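Local coordinates for Lin2634 protein (Listeria innocua, PDB 3MZO), which is probably a metal-dependent HD-domain phosphohydrolase, related to the YfbR-like 5'-deoxynucleotidases, that binds calcium ions in the crystal, at residues N157-V160 / E161-S164. Residues are numbered along the deposited sequence; the frame is centred on the assembly and turned at random.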
loop_
_atom_site.group_PDB
_atom_site.type_symbol
_atom_site.label_atom_id
_atom_site.label_comp_id
_atom_site.label_asym_id
_atom_site.label_seq_id
_atom_site.Cartn_x
_atom_site.Cartn_y
_atom_site.Cartn_z
ATOM N N ASN B 157 -18.119 13.542 8.826
ATOM C CA ASN B 157 -19.381 13.314 9.551
ATOM C C ASN B 157 -20.094 12.018 9.148
ATOM O O ASN B 157 -20.932 11.519 9.906
ATOM C CB ASN B 157 -20.357 14.505 9.420
ATOM C CG ASN B 157 -21.447 14.493 10.525
ATOM O OD1 ASN B 157 -21.135 14.510 11.726
ATOM N ND2 ASN B 157 -22.727 14.451 10.112
ATOM N N ILE B 158 -19.775 11.475 7.972
ATOM C CA ILE B 158 -20.417 10.260 7.508
ATOM C C ILE B 158 -20.368 9.162 8.592
ATOM O O ILE B 158 -21.326 8.439 8.777
ATOM C CB ILE B 158 -19.808 9.741 6.165
ATOM C CG1 ILE B 158 -20.756 8.761 5.486
ATOM C CG2 ILE B 158 -18.474 9.030 6.358
ATOM C CD1 ILE B 158 -22.058 9.389 5.051
ATOM N N PHE B 159 -19.277 9.070 9.342
ATOM C CA PHE B 159 -19.143 7.994 10.337
ATOM C C PHE B 159 -20.137 8.117 11.501
ATOM O O PHE B 159 -20.706 7.105 11.933
ATOM C CB PHE B 159 -17.698 7.885 10.781
ATOM C CG PHE B 159 -16.795 7.504 9.654
ATOM C CD1 PHE B 159 -16.854 6.225 9.105
ATOM C CD2 PHE B 159 -15.960 8.427 9.076
ATOM C CE1 PHE B 159 -16.052 5.874 8.028
ATOM C CE2 PHE B 159 -15.160 8.080 7.987
ATOM C CZ PHE B 159 -15.213 6.796 7.477
ATOM N N VAL B 160 -20.399 9.345 11.953
ATOM C CA VAL B 160 -21.427 9.576 12.971
ATOM C C VAL B 160 -22.794 9.184 12.434
ATOM O O VAL B 160 -23.630 8.603 13.157
ATOM C CB VAL B 160 -21.462 11.061 13.399
ATOM C CG1 VAL B 160 -22.820 11.412 14.066
ATOM C CG2 VAL B 160 -20.280 11.355 14.327
ATOM N N GLU B 161 -23.022 9.475 11.158
ATOM C CA GLU B 161 -24.285 9.129 10.514
ATOM C C GLU B 161 -24.468 7.625 10.380
ATOM O O GLU B 161 -25.575 7.110 10.581
ATOM C CB GLU B 161 -24.396 9.791 9.132
ATOM C CG GLU B 161 -24.517 11.320 9.179
ATOM C CD GLU B 161 -24.166 11.987 7.828
ATOM O OE1 GLU B 161 -24.218 11.307 6.766
ATOM O OE2 GLU B 161 -23.821 13.196 7.834
ATOM N N ILE B 162 -23.401 6.919 10.038
ATOM C CA ILE B 162 -23.436 5.453 9.937
ATOM C C ILE B 162 -23.731 4.820 11.324
ATOM O O ILE B 162 -24.540 3.919 11.450
ATOM C CB ILE B 162 -22.083 4.906 9.373
ATOM C CG1 ILE B 162 -21.901 5.331 7.899
ATOM C CG2 ILE B 162 -22.003 3.371 9.498
ATOM C CD1 ILE B 162 -20.458 5.278 7.368
ATOM N N TYR B 163 -23.030 5.299 12.342
ATOM C CA TYR B 163 -23.186 4.819 13.691
ATOM C C TYR B 163 -24.648 5.004 14.145
ATOM O O TYR B 163 -25.285 4.080 14.689
ATOM C CB TYR B 163 -22.217 5.584 14.610
ATOM C CG TYR B 163 -22.344 5.254 16.075
ATOM C CD1 TYR B 163 -23.233 5.961 16.893
ATOM C CD2 TYR B 163 -21.594 4.232 16.645
ATOM C CE1 TYR B 163 -23.350 5.669 18.250
ATOM C CE2 TYR B 163 -21.702 3.932 18.000
ATOM C CZ TYR B 163 -22.589 4.646 18.794
ATOM O OH TYR B 163 -22.699 4.347 20.132
ATOM N N SER B 164 -25.183 6.192 13.873
ATOM C CA SER B 164 -26.545 6.526 14.264
ATOM C C SER B 164 -27.562 5.593 13.606
ATOM O O SER B 164 -28.470 5.073 14.272
ATOM C CB SER B 164 -26.820 7.985 13.930
ATOM O OG SER B 164 -25.922 8.805 14.650
#
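Asn157 and Glu161, four residues apart, are joined twice, once through their side chains and once through the backbone. The amide ND2 of Asn157 donates to OE2 of Glu161 at 2.8 Å, a bent bond (137° at the hydrogen) that meets the carboxylate oxygen on its anti side and lies out of both planes; amide and carboxylate are turned 73° against each other. With CG of Glu161 anti to its own carbonyl carbon (chi1 -67°) and the chain extended beyond it, the carboxylate runs back toward Asn157. There OE1 also lies 3.4 Å from the methyl CD1 of Ile158, and Lys83 offers the same oxygen a long, weak ion pair.

The regular i to i+4 backbone bonds follow: Glu161 N to Asn157 O, Ile162 N to Ile158 O at 2.9 Å, and Tyr163 N to Phe159 O. The carbonyl of Val160 accepts from Ser164 N at 3.0 Å; in the conformer described, one of two, Ser164 OG adds a second bond to Val160 O at 2.7 Å, from the opposite face of the carbonyl plane. That conformer illustrates how a serine within a helix can return its hydroxyl to the preceding turn, here with OG beside its own backbone N.

On the buried side, CD1 of Ile162 sits 4.0 Å from CG1 of Ile158 and 4.1 Å from CD1 of Phe159, approaching the ring obliquely, while Ile158 CG2 covers the centre of one ring face.

The segment lies in the first turns of helix 158-172, whose side chains here touch three other helices. Ile162 and Tyr163 pack on Leu142 and Leu143, respectively, of helix 129-151, which also carries the calcium ligand Asp138; Val160 and Ser164 meet Leu204 of helix 201-211, where Thr205 hydrogen-bonds the Tyr163 hydroxyl, and the Tyr163 side chain also touches Leu187 of helix 177-191.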